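Local coordinates for protein fructosyl amine: oxygen oxidoreductase (Aspergillus fumigatus, PDB 3DJE) that oxidatively removes the sugar from fructosyl amino acids, using bound FAD to deglycate these Amadori products, at residues Glu274-Asn286 with Pro306-Lys318. Residues are numbered along the deposited sequence; the frame is centred on the assembly and turned at random.
Sequences EIKICDEHPGYTN and PKEAETRVRALLK. With FSA (1-S-(carboxymethyl)-1-thio-beta-D-fructopyranose), chain D.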
ATOM      1  N   GLU A 274      -0.233 -19.531   6.830  1.00 14.68           N
ATOM      2  CA  GLU A 274      -1.375 -18.630   6.966  1.00 13.95           C
ATOM      3  C   GLU A 274      -1.809 -18.037   5.644  1.00 13.77           C
ATOM      4  O   GLU A 274      -0.986 -17.516   4.901  1.00 13.67           O
ATOM      5  CB  GLU A 274      -1.058 -17.513   7.963  1.00 14.36           C
ATOM      6  CG  GLU A 274      -1.023 -18.034   9.413  1.00 14.63           C
ATOM      7  CD  GLU A 274      -0.612 -17.007  10.435  1.00 15.67           C
ATOM      8  OE1 GLU A 274      -0.002 -15.959  10.086  1.00 17.86           O
ATOM      9  OE2 GLU A 274      -0.889 -17.264  11.631  1.00 18.05           O
ATOM     10  N   ILE A 275      -3.104 -18.140   5.354  1.00 12.66           N
ATOM     11  CA  ILE A 275      -3.699 -17.466   4.188  1.00 13.20           C
ATOM     12  C   ILE A 275      -4.149 -16.082   4.623  1.00 12.83           C
ATOM     13  O   ILE A 275      -4.930 -15.946   5.568  1.00 13.19           O
ATOM     14  CB  ILE A 275      -4.920 -18.242   3.611  1.00 12.91           C
ATOM     15  CG1 ILE A 275      -4.470 -19.600   3.047  1.00 13.40           C
ATOM     16  CG2 ILE A 275      -5.639 -17.418   2.511  1.00 13.53           C
ATOM     17  CD1 ILE A 275      -5.642 -20.575   2.698  1.00 15.04           C
ATOM     18  N   LYS A 276      -3.649 -15.060   3.935  1.00 13.08           N
ATOM     19  CA  LYS A 276      -4.109 -13.702   4.145  1.00 12.92           C
ATOM     20  C   LYS A 276      -5.316 -13.401   3.254  1.00 12.76           C
ATOM     21  O   LYS A 276      -5.284 -13.635   2.037  1.00 12.42           O
ATOM     22  CB  LYS A 276      -2.985 -12.705   3.860  1.00 13.15           C
ATOM     23  CG  LYS A 276      -3.379 -11.267   4.202  1.00 15.92           C
ATOM     24  CD  LYS A 276      -2.406 -10.282   3.624  1.00 21.62           C
ATOM     25  CE  LYS A 276      -3.128  -9.277   2.770  1.00 23.23           C
ATOM     26  NZ  LYS A 276      -2.149  -8.669   1.848  1.00 25.67           N
ATOM     27  N   ILE A 277      -6.360 -12.854   3.873  1.00 12.25           N
ATOM     28  CA  ILE A 277      -7.622 -12.527   3.192  1.00 13.31           C
ATOM     29  C   ILE A 277      -8.017 -11.084   3.497  1.00 13.19           C
ATOM     30  O   ILE A 277      -7.966 -10.651   4.653  1.00 13.72           O
ATOM     31  CB  ILE A 277      -8.785 -13.449   3.677  1.00 13.64           C
ATOM     32  CG1 ILE A 277      -8.411 -14.924   3.521  1.00 15.76           C
ATOM     33  CG2 ILE A 277     -10.078 -13.151   2.916  1.00 14.29           C
ATOM     34  CD1 ILE A 277      -8.600 -15.710   4.782  1.00 17.87           C
ATOM     35  N   CYS A 278      -8.412 -10.353   2.458  1.00 13.40           N
ATOM     36  CA  CYS A 278      -8.960  -9.007   2.611  1.00 13.89           C
ATOM     37  C   CYS A 278     -10.377  -8.956   2.057  1.00 14.59           C
ATOM     38  O   CYS A 278     -10.621  -9.432   0.949  1.00 14.03           O
ATOM     39  CB  CYS A 278      -8.129  -7.983   1.852  1.00 14.70           C
ATOM     40  SG  CYS A 278      -6.470  -7.742   2.526  1.00 16.90           S
ATOM     41  N   ASP A 279     -11.289  -8.381   2.839  1.00 14.33           N
ATOM     42  CA  ASP A 279     -12.620  -8.010   2.352  1.00 14.73           C
ATOM     43  C   ASP A 279     -12.528  -6.676   1.622  1.00 14.83           C
ATOM     44  O   ASP A 279     -12.063  -5.697   2.191  1.00 14.71           O
ATOM     45  CB  ASP A 279     -13.632  -7.930   3.505  1.00 15.06           C
ATOM     46  CG  ASP A 279     -13.220  -6.948   4.620  1.00 16.84           C
ATOM     47  OD1 ASP A 279     -12.079  -7.044   5.146  1.00 16.42           O
ATOM     48  OD2 ASP A 279     -14.055  -6.084   4.989  1.00 18.15           O
ATOM     49  N   GLU A 280     -12.972  -6.625   0.369  1.00 14.78           N
ATOM     50  CA  GLU A 280     -12.904  -5.375  -0.381  1.00 15.16           C
ATOM     51  C   GLU A 280     -14.062  -4.424  -0.048  1.00 15.02           C
ATOM     52  O   GLU A 280     -15.204  -4.839   0.149  1.00 15.67           O
ATOM     53  CB  GLU A 280     -12.791  -5.643  -1.898  1.00 15.80           C
ATOM     54  CG  GLU A 280     -12.615  -4.400  -2.797  1.00 16.67           C
ATOM     55  CD  GLU A 280     -11.326  -3.582  -2.560  1.00 19.01           C
ATOM     56  OE1 GLU A 280     -10.402  -4.064  -1.862  1.00 19.84           O
ATOM     57  OE2 GLU A 280     -11.248  -2.441  -3.073  1.00 18.49           O
ATOM     58  N   HIS A 281     -13.722  -3.146   0.034  1.00 14.15           N
ATOM     59  CA  HIS A 281     -14.663  -2.066   0.342  1.00 13.39           C
ATOM     60  C   HIS A 281     -13.964  -0.740   0.085  1.00 13.51           C
ATOM     61  O   HIS A 281     -12.738  -0.722  -0.119  1.00 12.54           O
ATOM     62  CB  HIS A 281     -15.168  -2.168   1.788  1.00 13.54           C
ATOM     63  CG  HIS A 281     -14.079  -2.206   2.816  1.00 13.24           C
ATOM     64  ND1 HIS A 281     -13.344  -1.092   3.166  1.00 14.35           N
ATOM     65  CD2 HIS A 281     -13.596  -3.225   3.565  1.00 14.44           C
ATOM     66  CE1 HIS A 281     -12.465  -1.421   4.094  1.00 13.90           C
ATOM     67  NE2 HIS A 281     -12.604  -2.705   4.365  1.00 13.01           N
ATOM     68  N   PRO A 282     -14.728   0.373   0.007  1.00 13.15           N
ATOM     69  CA  PRO A 282     -14.129   1.681  -0.259  1.00 13.35           C
ATOM     70  C   PRO A 282     -13.285   2.326   0.865  1.00 13.05           C
ATOM     71  O   PRO A 282     -12.766   3.421   0.656  1.00 13.74           O
ATOM     72  CB  PRO A 282     -15.338   2.563  -0.616  1.00 13.48           C
ATOM     73  CG  PRO A 282     -16.455   1.582  -0.906  1.00 13.13           C
ATOM     74  CD  PRO A 282     -16.206   0.461   0.026  1.00 13.81           C
ATOM     75  N   GLY A 283     -13.143   1.648   2.000  1.00 13.34           N
ATOM     76  CA  GLY A 283     -12.239   2.097   3.061  1.00 13.83           C
ATOM     77  C   GLY A 283     -12.927   2.695   4.271  1.00 14.64           C
ATOM     78  O   GLY A 283     -14.100   3.096   4.196  1.00 14.48           O
ATOM     79  N   TYR A 284     -12.200   2.715   5.392  1.00 14.14           N
ATOM     80  CA  TYR A 284     -12.611   3.420   6.620  1.00 14.95           C
ATOM     81  C   TYR A 284     -11.776   4.681   6.799  1.00 15.88           C
ATOM     82  O   TYR A 284     -10.543   4.635   6.725  1.00 15.26           O
ATOM     83  CB  TYR A 284     -12.373   2.557   7.853  1.00 15.00           C
ATOM     84  CG  TYR A 284     -13.261   1.362   7.998  1.00 15.24           C
ATOM     85  CD1 TYR A 284     -14.467   1.456   8.687  1.00 15.76           C
ATOM     86  CD2 TYR A 284     -12.884   0.118   7.484  1.00 16.11           C
ATOM     87  CE1 TYR A 284     -15.290   0.355   8.829  1.00 15.25           C
ATOM     88  CE2 TYR A 284     -13.693  -1.001   7.629  1.00 14.84           C
ATOM     89  CZ  TYR A 284     -14.907  -0.872   8.298  1.00 16.00           C
ATOM     90  OH  TYR A 284     -15.717  -1.969   8.451  1.00 17.81           O
ATOM     91  N   THR A 285     -12.441   5.803   7.049  1.00 16.26           N
ATOM     92  CA  THR A 285     -11.753   6.990   7.539  1.00 17.48           C
ATOM     93  C   THR A 285     -11.871   7.039   9.068  1.00 18.44           C
ATOM     94  O   THR A 285     -12.578   6.234   9.670  1.00 18.19           O
ATOM     95  CB  THR A 285     -12.353   8.276   6.953  1.00 17.43           C
ATOM     96  OG1 THR A 285     -13.760   8.303   7.253  1.00 18.44           O
ATOM     97  CG2 THR A 285     -12.135   8.340   5.436  1.00 17.30           C
ATOM     98  N   ASN A 286     -11.164   7.975   9.693  1.00 20.14           N
ATOM     99  CA  ASN A 286     -11.347   8.226  11.119  1.00 22.37           C
ATOM    100  C   ASN A 286     -11.421   9.729  11.334  1.00 24.37           C
ATOM    101  O   ASN A 286     -10.479  10.346  11.833  1.00 23.67           O
ATOM    102  CB  ASN A 286     -10.225   7.595  11.941  1.00 21.80           C
ATOM    103  CG  ASN A 286     -10.499   7.637  13.446  1.00 22.52           C
ATOM    104  OD1 ASN A 286     -11.608   7.339  13.896  1.00 23.01           O
ATOM    105  ND2 ASN A 286      -9.482   7.989  14.226  1.00 21.29           N
ATOM    106  N   PRO A 306     -13.064  -4.506  12.525  1.00 15.86           N
ATOM    107  CA  PRO A 306     -14.490  -4.402  12.899  1.00 16.28           C
ATOM    108  C   PRO A 306     -15.227  -5.714  12.663  1.00 17.75           C
ATOM    109  O   PRO A 306     -14.919  -6.431  11.708  1.00 17.25           O
ATOM    110  CB  PRO A 306     -15.020  -3.330  11.941  1.00 16.18           C
ATOM    111  CG  PRO A 306     -13.808  -2.483  11.621  1.00 15.95           C
ATOM    112  CD  PRO A 306     -12.699  -3.492  11.518  1.00 15.34           C
ATOM    113  N   LYS A 307     -16.210  -6.024  13.511  1.00 18.39           N
ATOM    114  CA  LYS A 307     -16.984  -7.246  13.330  1.00 19.67           C
ATOM    115  C   LYS A 307     -17.673  -7.304  11.966  1.00 19.56           C
ATOM    116  O   LYS A 307     -17.775  -8.377  11.378  1.00 19.74           O
ATOM    117  CB  LYS A 307     -17.981  -7.442  14.479  1.00 20.59           C
ATOM    118  CG  LYS A 307     -17.313  -7.873  15.785  1.00 23.14           C
ATOM    119  CD  LYS A 307     -17.248  -9.390  15.936  1.00 28.45           C
ATOM    120  CE  LYS A 307     -18.517  -9.937  16.594  1.00 30.69           C
ATOM    121  NZ  LYS A 307     -18.434 -11.400  16.892  1.00 33.64           N
ATOM    122  N   GLU A 308     -18.118  -6.155  11.455  1.00 19.09           N
ATOM    123  CA  GLU A 308     -18.748  -6.110  10.136  1.00 19.45           C
ATOM    124  C   GLU A 308     -17.763  -6.561   9.046  1.00 18.47           C
ATOM    125  O   GLU A 308     -18.165  -7.216   8.070  1.00 18.86           O
ATOM    126  CB  GLU A 308     -19.334  -4.729   9.838  1.00 20.13           C
ATOM    127  CG  GLU A 308     -18.320  -3.599   9.828  1.00 24.61           C
ATOM    128  CD  GLU A 308     -18.832  -2.342   9.155  1.00 30.12           C
ATOM    129  OE1 GLU A 308     -19.864  -2.411   8.429  1.00 33.57           O
ATOM    130  OE2 GLU A 308     -18.193  -1.286   9.352  1.00 31.46           O
ATOM    131  N   ALA A 309     -16.480  -6.235   9.241  1.00 17.33           N
ATOM    132  CA  ALA A 309     -15.418  -6.673   8.321  1.00 16.74           C
ATOM    133  C   ALA A 309     -15.210  -8.180   8.378  1.00 16.43           C
ATOM    134  O   ALA A 309     -15.079  -8.833   7.340  1.00 16.38           O
ATOM    135  CB  ALA A 309     -14.107  -5.918   8.593  1.00 16.39           C
ATOM    136  N   GLU A 310     -15.195  -8.740   9.586  1.00 16.25           N
ATOM    137  CA  GLU A 310     -15.201 -10.190   9.740  1.00 17.11           C
ATOM    138  C   GLU A 310     -16.356 -10.841   8.971  1.00 16.73           C
ATOM    139  O   GLU A 310     -16.161 -11.850   8.301  1.00 17.06           O
ATOM    140  CB  GLU A 310     -15.283 -10.595  11.206  1.00 17.33           C
ATOM    141  CG  GLU A 310     -15.505 -12.089  11.399  1.00 18.96           C
ATOM    142  CD  GLU A 310     -15.419 -12.521  12.857  1.00 21.58           C
ATOM    143  OE1 GLU A 310     -15.670 -11.680  13.747  1.00 26.14           O
ATOM    144  OE2 GLU A 310     -15.106 -13.704  13.116  1.00 23.83           O
ATOM    145  N   THR A 311     -17.556 -10.276   9.085  1.00 17.58           N
ATOM    146  CA  THR A 311     -18.723 -10.820   8.373  1.00 18.11           C
ATOM    147  C   THR A 311     -18.490 -10.823   6.857  1.00 18.04           C
ATOM    148  O   THR A 311     -18.788 -11.808   6.177  1.00 17.92           O
ATOM    149  CB  THR A 311     -20.001 -10.040   8.757  1.00 18.66           C
ATOM    150  OG1 THR A 311     -20.170 -10.145  10.171  1.00 20.48           O
ATOM    151  CG2 THR A 311     -21.237 -10.608   8.067  1.00 19.03           C
ATOM    152  N   ARG A 312     -17.907  -9.741   6.340  1.00 17.54           N
ATOM    153  CA  ARG A 312     -17.609  -9.654   4.913  1.00 17.52           C
ATOM    154  C   ARG A 312     -16.550 -10.667   4.484  1.00 17.18           C
ATOM    155  O   ARG A 312     -16.668 -11.261   3.421  1.00 16.58           O
ATOM    156  CB  ARG A 312     -17.184  -8.243   4.514  1.00 17.79           C
ATOM    157  CG  ARG A 312     -18.277  -7.197   4.664  1.00 18.55           C
ATOM    158  CD  ARG A 312     -17.835  -5.866   4.080  1.00 18.74           C
ATOM    159  NE  ARG A 312     -16.681  -5.303   4.801  1.00 17.17           N
ATOM    160  CZ  ARG A 312     -16.751  -4.338   5.715  1.00 19.36           C
ATOM    161  NH1 ARG A 312     -17.917  -3.791   6.054  1.00 19.79           N
ATOM    162  NH2 ARG A 312     -15.645  -3.916   6.297  1.00 17.49           N
ATOM    163  N   VAL A 313     -15.533 -10.872   5.328  1.00 16.77           N
ATOM    164  CA  VAL A 313     -14.493 -11.873   5.060  1.00 16.39           C
ATOM    165  C   VAL A 313     -15.089 -13.274   4.952  1.00 16.27           C
ATOM    166  O   VAL A 313     -14.785 -14.007   4.012  1.00 15.51           O
ATOM    167  CB  VAL A 313     -13.396 -11.864   6.160  1.00 16.33           C
ATOM    168  CG1 VAL A 313     -12.502 -13.099   6.080  1.00 17.05           C
ATOM    169  CG2 VAL A 313     -12.569 -10.592   6.081  1.00 16.53           C
ATOM    170  N   ARG A 314     -15.937 -13.641   5.912  1.00 16.26           N
ATOM    171  CA  ARG A 314     -16.534 -14.980   5.936  1.00 17.02           C
ATOM    172  C   ARG A 314     -17.518 -15.173   4.785  1.00 16.94           C
ATOM    173  O   ARG A 314     -17.642 -16.284   4.268  1.00 17.13           O
ATOM    174  CB  ARG A 314     -17.159 -15.283   7.302  1.00 17.17           C
ATOM    175  CG  ARG A 314     -16.137 -15.198   8.444  1.00 18.50           C
ATOM    176  CD  ARG A 314     -16.633 -15.816   9.728  1.00 20.38           C
ATOM    177  NE  ARG A 314     -15.649 -15.701  10.805  1.00 20.79           N
ATOM    178  CZ  ARG A 314     -14.593 -16.498  10.965  1.00 20.62           C
ATOM    179  NH1 ARG A 314     -13.772 -16.295  11.988  1.00 21.25           N
ATOM    180  NH2 ARG A 314     -14.347 -17.488  10.108  1.00 20.38           N
ATOM    181  N   ALA A 315     -18.177 -14.089   4.365  1.00 16.98           N
ATOM    182  CA  ALA A 315     -19.042 -14.112   3.175  1.00 17.31           C
ATOM    183  C   ALA A 315     -18.244 -14.406   1.901  1.00 16.84           C
ATOM    184  O   ALA A 315     -18.667 -15.198   1.051  1.00 17.71           O
ATOM    185  CB  ALA A 315     -19.815 -12.811   3.045  1.00 17.93           C
ATOM    186  N   LEU A 316     -17.094 -13.750   1.769  1.00 16.40           N
ATOM    187  CA  LEU A 316     -16.172 -13.997   0.668  1.00 16.24           C
ATOM    188  C   LEU A 316     -15.716 -15.454   0.668  1.00 15.73           C
ATOM    189  O   LEU A 316     -15.687 -16.108  -0.384  1.00 16.19           O
ATOM    190  CB  LEU A 316     -14.958 -13.069   0.795  1.00 16.17           C
ATOM    191  CG  LEU A 316     -13.701 -13.392  -0.032  1.00 15.79           C
ATOM    192  CD1 LEU A 316     -13.942 -13.320  -1.540  1.00 17.86           C
ATOM    193  CD2 LEU A 316     -12.584 -12.460   0.397  1.00 17.13           C
ATOM    194  N   LEU A 317     -15.331 -15.955   1.841  1.00 15.46           N
ATOM    195  CA  LEU A 317     -14.854 -17.336   1.944  1.00 15.74           C
ATOM    196  C   LEU A 317     -15.959 -18.322   1.561  1.00 16.03           C
ATOM    197  O   LEU A 317     -15.700 -19.334   0.931  1.00 15.91           O
ATOM    198  CB  LEU A 317     -14.330 -17.649   3.345  1.00 15.95           C
ATOM    199  CG  LEU A 317     -13.023 -16.939   3.712  1.00 16.20           C
ATOM    200  CD1 LEU A 317     -12.726 -17.096   5.196  1.00 17.21           C
ATOM    201  CD2 LEU A 317     -11.867 -17.473   2.846  1.00 17.48           C
ATOM    202  N   LYS A 318     -17.196 -18.012   1.941  1.00 16.84           N
ATOM    203  CA  LYS A 318     -18.307 -18.898   1.577  1.00 18.20           C
ATOM    204  C   LYS A 318     -18.429 -19.079   0.063  1.00 18.04           C
ATOM    205  O   LYS A 318     -18.764 -20.169  -0.406  1.00 18.49           O
ATOM    206  CB  LYS A 318     -19.631 -18.399   2.170  1.00 18.19           C
ATOM    207  CG  LYS A 318     -20.793 -19.375   2.002  1.00 22.49           C
ATOM    208  CD  LYS A 318     -20.991 -20.232   3.241  1.00 27.23           C
ATOM    209  CE  LYS A 318     -21.740 -19.484   4.347  1.00 28.82           C
ATOM    210  NZ  LYS A 318     -20.954 -18.346   4.919  1.00 29.47           N
TER
HETATM  211  OAB FSA D 501      -2.661  -2.529  -6.225  1.00 21.90           O
HETATM  212  CAL FSA D 501      -3.153  -3.678  -6.247  1.00 22.15           C
HETATM  213  OAA FSA D 501      -3.020  -4.442  -7.237  1.00 24.18           O
HETATM  214  CAH FSA D 501      -3.963  -4.199  -5.077  1.00 19.02           C
HETATM  215  SAK FSA D 501      -4.222  -2.972  -3.835  1.00 17.22           S
HETATM  216  C1  FSA D 501      -5.234  -3.991  -2.798  1.00 15.24           C
HETATM  217  C2  FSA D 501      -6.098  -3.134  -1.861  1.00 14.53           C
HETATM  218  O2  FSA D 501      -6.539  -3.930  -0.748  1.00 15.28           O
HETATM  219  C3  FSA D 501      -7.322  -2.574  -2.593  1.00 14.63           C
HETATM  220  O3  FSA D 501      -8.196  -3.643  -2.984  1.00 16.16           O
HETATM  221  C4  FSA D 501      -8.061  -1.524  -1.758  1.00 13.28           C
HETATM  222  O4  FSA D 501      -9.076  -0.898  -2.562  1.00 14.22           O
HETATM  223  C5  FSA D 501      -7.114  -0.436  -1.241  1.00 12.33           C
HETATM  224  O5  FSA D 501      -6.659   0.400  -2.308  1.00 12.84           O
HETATM  225  C6  FSA D 501      -5.937  -1.087  -0.530  1.00 13.35           C
HETATM  226  O6  FSA D 501      -5.294  -2.018  -1.418  1.00 13.74           O
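The R312 guanidinium lies between the helix backbone and the H281 ring: A309 CA and E308 O sit over one face, H281 CG over the other, and D279 and Y284 meet its edge. Ring and guanidinium planes are 64° apart, so H281 and R312 are not stacked. The D279 carboxylate is nearly coplanar with the guanidinium, and two R312 donors converge side-on on D279 OD2: NE at 2.7 Å on its anti lone pair, NH2 at 3.0 Å by a more bent bond. D279 turns its carboxylate toward the helix, CG lying between the backbone N and the carbonyl carbon (chi1 57°). R312 NH2 also gives a nearly straight bond (173°) to Y284 OH at 2.9 Å, and that hydroxyl donates to E308 OE2 at 2.7 Å from above the carboxylate plane. Toward the strand's start, I277 CG2 packs on L316 CD2 (3.6 Å) and V313 CG1. Helix 307-320 crosses one face of strand 274-289, antiparallel to strand 232-242, whose T237 holds D279 OD1. E280, next along, points CB away from the helix; its carboxylate accepts from FSA O3 and O4. With R312 NH1 3.4 Å from E308 OE1, D279, R312 and exposed E308 form a salt-bridge network in which R312 probably offsets the buried D279 charge.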